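Local atomic coordinates of hypothetical protein (Actinomyces odontolyticus, PDB entry 4MJG), a protein that is of unknown function but belongs to the DUF4853 family and is probably a bacterial lipoprotein. Residues N87-D90 and W91-A94; V150-V154 and E155-P159. All blocks are in the same frame, centred on the assembly; numbering follows the deposited sequence.

Contact 1: residues N87-D90 and W91-A94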
loop_
_atom_site.group_PDB
_atom_site.type_symbol
_atom_site.label_atom_id
_atom_site.label_comp_id
_atom_site.label_asym_id
_atom_site.label_seq_id
_atom_site.Cartn_x
_atom_site.Cartn_y
_atom_site.Cartn_z
ATOM N N ASN A 87 8.985 12.989 3.238
ATOM C CA ASN A 87 8.497 12.681 1.898
ATOM C C ASN A 87 6.971 12.508 1.883
ATOM O O ASN A 87 6.415 11.820 1.022
ATOM C CB ASN A 87 9.198 11.417 1.387
ATOM C CG ASN A 87 9.499 11.468 -0.100
ATOM O OD1 ASN A 87 8.661 11.877 -0.903
ATOM N ND2 ASN A 87 10.699 11.044 -0.475
ATOM N N LYS A 88 6.298 13.150 2.833
ATOM C CA LYS A 88 4.855 12.994 3.014
ATOM C C LYS A 88 4.073 13.585 1.837
ATOM O O LYS A 88 4.311 14.729 1.466
ATOM C CB LYS A 88 4.436 13.678 4.320
ATOM C CG LYS A 88 2.949 13.633 4.632
ATOM C CD LYS A 88 2.665 14.146 6.040
ATOM C CE LYS A 88 2.713 15.664 6.134
ATOM N NZ LYS A 88 1.546 16.311 5.473
ATOM N N PRO A 89 3.136 12.810 1.252
ATOM C CA PRO A 89 2.318 13.290 0.133
ATOM C C PRO A 89 1.153 14.168 0.580
ATOM O O PRO A 89 0.727 14.090 1.733
ATOM C CB PRO A 89 1.789 11.997 -0.489
ATOM C CG PRO A 89 1.678 11.064 0.663
ATOM C CD PRO A 89 2.792 11.424 1.615
ATOM N N ASP A 90 0.639 14.977 -0.346
ATOM C CA ASP A 90 -0.415 15.955 -0.046
ATOM C C ASP A 90 -1.712 15.323 0.445
ATOM O O ASP A 90 -2.370 15.873 1.326
ATOM C CB ASP A 90 -0.711 16.826 -1.275
ATOM C CG ASP A 90 0.390 17.837 -1.563
ATOM O OD1 ASP A 90 1.314 17.991 -0.734
ATOM O OD2 ASP A 90 0.325 18.490 -2.626
ATOM N N TRP A 91 -2.074 14.173 -0.118
ATOM C CA TRP A 91 -3.313 13.485 0.270
ATOM C C TRP A 91 -3.309 12.936 1.708
ATOM O O TRP A 91 -4.365 12.516 2.208
ATOM C CB TRP A 91 -3.651 12.353 -0.719
ATOM C CG TRP A 91 -2.553 11.342 -0.926
ATOM C CD1 TRP A 91 -1.665 11.300 -1.963
ATOM C CD2 TRP A 91 -2.234 10.226 -0.080
ATOM N NE1 TRP A 91 -0.812 10.235 -1.813
ATOM C CE2 TRP A 91 -1.140 9.558 -0.668
ATOM C CE3 TRP A 91 -2.764 9.730 1.117
ATOM C CZ2 TRP A 91 -0.564 8.422 -0.097
ATOM C CZ3 TRP A 91 -2.192 8.598 1.682
ATOM C CH2 TRP A 91 -1.102 7.957 1.073
ATOM N N ALA A 92 -2.139 12.930 2.356
ATOM C CA ALA A 92 -1.991 12.386 3.709
ATOM C C ALA A 92 -2.305 13.427 4.777
ATOM O O ALA A 92 -1.517 14.345 5.000
ATOM C CB ALA A 92 -0.580 11.848 3.910
ATOM N N VAL A 93 -3.449 13.272 5.442
ATOM C CA VAL A 93 -3.871 14.221 6.484
ATOM C C VAL A 93 -3.117 14.041 7.812
ATOM O O VAL A 93 -3.099 14.954 8.633
ATOM C CB VAL A 93 -5.400 14.172 6.754
ATOM C CG1 VAL A 93 -6.183 14.456 5.476
ATOM C CG2 VAL A 93 -5.832 12.839 7.361
ATOM N N ALA A 94 -2.515 12.869 8.030
ATOM C CA ALA A 94 -1.800 12.588 9.284
ATOM C C ALA A 94 -0.776 11.462 9.142
ATOM O O ALA A 94 -0.933 10.570 8.310
ATOM C CB ALA A 94 -2.792 12.249 10.388
#
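Pro-89 lays its ring obliquely over one face of the Trp-91 indole, two residues further on, and this is the tightly packed half of the contact. CB sits over the five-membered ring, 3.8 Å from its centroid and 29° off the normal, a CH-pi contact. CG lies beside the CE2-CZ2 bond, toward the rim of the indole, 3.5 Å from Trp-91 CE2. What makes the overlap possible is the first torsion of Trp-91: with chi1 at 55°, CG stands between the backbone N and the carbonyl carbon, and the indole is folded back beneath the proline. On the same face, toward its rim, lies the methyl group of Ala-92, which also approaches Pro-89 CG to 4.0 Å. The backbone that brings the three residues together is a type I beta turn from Pro-89 to Ala-92. It is closed by the bond from Ala-92 N to Pro-89 O at 3.2 Å, fairly straight at 157°. This turn carries the chain from helix 77-86 into strand 92-97, one of the two outermost strands of the antiparallel sheet, in which Val-93 and Ala-94 both face Ile-112, a classic beta bulge. Leu-111 of the neighbouring strand is touched by Pro-89, Trp-91 and Ala-92 alike. The rest of the contact is looser and belongs to exposed residues. Lys-88 rests its CG 4.0 Å from Ala-92 CB, then bends at its third and fourth torsions to bring NZ within 3.7 Å of Ala-92 O, a proximity rather than a bond. Asp-90, at the corner, has its CA-CB bond turned away from the residues that follow, though CB still touches Trp-91 N. A glycerol, probably from the crystallisation liquor, lies about 4 Å from the Trp-91 side chain.

Contact 2: residues V150-V154 and E155-P159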
loop_
_atom_site.group_PDB
_atom_site.type_symbol
_atom_site.label_atom_id
_atom_site.label_comp_id
_atom_site.label_asym_id
_atom_site.label_seq_id
_atom_site.Cartn_x
_atom_site.Cartn_y
_atom_site.Cartn_z
ATOM N N VAL A 150 -11.807 -5.553 -11.699
ATOM C CA VAL A 150 -10.466 -5.679 -12.265
ATOM C C VAL A 150 -9.508 -4.826 -11.455
ATOM O O VAL A 150 -9.874 -3.750 -10.992
ATOM C CB VAL A 150 -10.388 -5.244 -13.750
ATOM C CG1 VAL A 150 -11.300 -6.109 -14.603
ATOM C CG2 VAL A 150 -10.722 -3.763 -13.925
ATOM N N LEU A 151 -8.281 -5.314 -11.303
ATOM C CA LEU A 151 -7.242 -4.610 -10.560
ATOM C C LEU A 151 -6.071 -4.291 -11.478
ATOM O O LEU A 151 -5.836 -4.998 -12.453
ATOM C CB LEU A 151 -6.772 -5.473 -9.397
ATOM C CG LEU A 151 -7.809 -5.647 -8.286
ATOM C CD1 LEU A 151 -7.530 -6.893 -7.467
ATOM C CD2 LEU A 151 -7.851 -4.410 -7.407
ATOM N N PRO A 152 -5.330 -3.218 -11.173
ATOM C CA PRO A 152 -4.302 -2.787 -12.106
ATOM C C PRO A 152 -3.121 -3.734 -12.113
ATOM O O PRO A 152 -2.762 -4.283 -11.071
ATOM C CB PRO A 152 -3.885 -1.421 -11.560
ATOM C CG PRO A 152 -4.135 -1.514 -10.101
ATOM C CD PRO A 152 -5.296 -2.450 -9.914
ATOM N N SER A 153 -2.531 -3.923 -13.291
ATOM C CA SER A 153 -1.266 -4.631 -13.416
ATOM C C SER A 153 -0.209 -3.867 -12.637
ATOM O O SER A 153 -0.352 -2.669 -12.382
ATOM C CB SER A 153 -0.846 -4.727 -14.881
ATOM O OG SER A 153 -0.719 -3.432 -15.447
ATOM N N VAL A 154 0.864 -4.550 -12.274
ATOM C CA VAL A 154 1.962 -3.901 -11.575
ATOM C C VAL A 154 2.618 -2.817 -12.447
ATOM O O VAL A 154 3.251 -1.899 -11.928
ATOM C CB VAL A 154 3.003 -4.930 -11.099
ATOM C CG1 VAL A 154 3.820 -5.455 -12.270
ATOM C CG2 VAL A 154 3.901 -4.323 -10.032
ATOM N N GLU A 155 2.457 -2.926 -13.765
ATOM C CA GLU A 155 2.885 -1.877 -14.690
ATOM C C GLU A 155 2.153 -0.580 -14.360
ATOM O O GLU A 155 2.773 0.478 -14.214
ATOM C CB GLU A 155 2.583 -2.256 -16.152
ATOM C CG GLU A 155 3.030 -3.644 -16.598
ATOM C CD GLU A 155 4.517 -3.888 -16.411
ATOM O OE1 GLU A 155 5.322 -2.950 -16.612
ATOM O OE2 GLU A 155 4.882 -5.034 -16.078
ATOM N N GLU A 156 0.829 -0.682 -14.244
ATOM C CA GLU A 156 -0.045 0.472 -14.029
ATOM C C GLU A 156 0.044 1.024 -12.612
ATOM O O GLU A 156 -0.060 2.234 -12.412
ATOM C CB GLU A 156 -1.498 0.097 -14.333
ATOM C CG GLU A 156 -1.750 -0.256 -15.793
ATOM C CD GLU A 156 -2.995 -1.098 -16.000
ATOM O OE1 GLU A 156 -3.833 -1.188 -15.077
ATOM O OE2 GLU A 156 -3.135 -1.673 -17.099
ATOM N N ALA A 157 0.224 0.138 -11.637
ATOM C CA ALA A 157 0.316 0.542 -10.233
ATOM C C ALA A 157 1.595 1.325 -9.925
ATOM O O ALA A 157 1.604 2.180 -9.045
ATOM C CB ALA A 157 0.217 -0.677 -9.330
ATOM N N PHE A 158 2.665 1.039 -10.664
ATOM C CA PHE A 158 3.967 1.673 -10.448
ATOM C C PHE A 158 4.500 2.235 -11.771
ATOM O O PHE A 158 5.449 1.689 -12.337
ATOM C CB PHE A 158 4.956 0.648 -9.870
ATOM C CG PHE A 158 4.535 0.071 -8.545
ATOM C CD1 PHE A 158 3.679 -1.021 -8.488
ATOM C CD2 PHE A 158 4.999 0.614 -7.358
ATOM C CE1 PHE A 158 3.288 -1.558 -7.270
ATOM C CE2 PHE A 158 4.612 0.076 -6.135
ATOM C CZ PHE A 158 3.754 -1.010 -6.091
ATOM N N PRO A 159 3.892 3.335 -12.261
ATOM C CA PRO A 159 4.128 3.873 -13.611
ATOM C C PRO A 159 5.598 4.018 -14.018
ATOM O O PRO A 159 5.973 3.615 -15.119
ATOM C CB PRO A 159 3.465 5.252 -13.558
ATOM C CG PRO A 159 2.401 5.120 -12.534
ATOM C CD PRO A 159 2.926 4.159 -11.508
#
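With chi1 at 59°, Ser-153 holds OG between its own backbone N and carbonyl carbon, facing Glu-156, whose CG stands anti to its carbonyl carbon (chi1 -65°) and sends the extended chain back past the serine. OG thus lies 3.4 Å from Glu-156 CG and accepts a weak hydrogen bond from Glu-156 N, while OE1 of Glu-156 comes to rest 3.4 Å from Pro-152 CA. Ser-153 is the N-cap of the short helix 154-157, which follows the loop after strand 127-133. The carbonyl O of Ser-153 receives the firmer bond, 3.0 Å from Ala-157 N at 157°, and a weak second one from Glu-156 N. One residue on, Phe-158 N donates to Val-154 O at 3.3 Å, and the same oxygen lies at the edge of the phenyl ring, in its plane. Val-154 CG2 packs 3.7 Å from Phe-158 CD1, and both side chains reach Leu-179 on strand 176-181. Were Val-154 an alanine, both methyls would go, a gap would probably open beside Phe-158 CD1, and Leu-179 and Val-163 would be likely to lose part of their apolar cover. On the helix 26-31 side, Ala-157 and Phe-158 both touch Ser-30, while Pro-152 touches Leu-26.

How the contacts relate
Both contacts are places where a loop is turned into regular structure, yet they do so at different depths. Contact 1 lies at the surface and leads into an outermost strand, with its apolar residues set against strand 107-113. Contact 2 is partly buried, and its short helix is wedged among strands 62-73, 161-166 and 176-181 and helix 26-31. They do not touch each other: their centres are 22 Å apart and their nearest atoms about 11 Å. Chemistry follows place. In contact 1 an aromatic face lies under a proline beside a beta turn, whereas capping of a helix start by hydrogen bonds, with aliphatic packing behind it, marks 150-159.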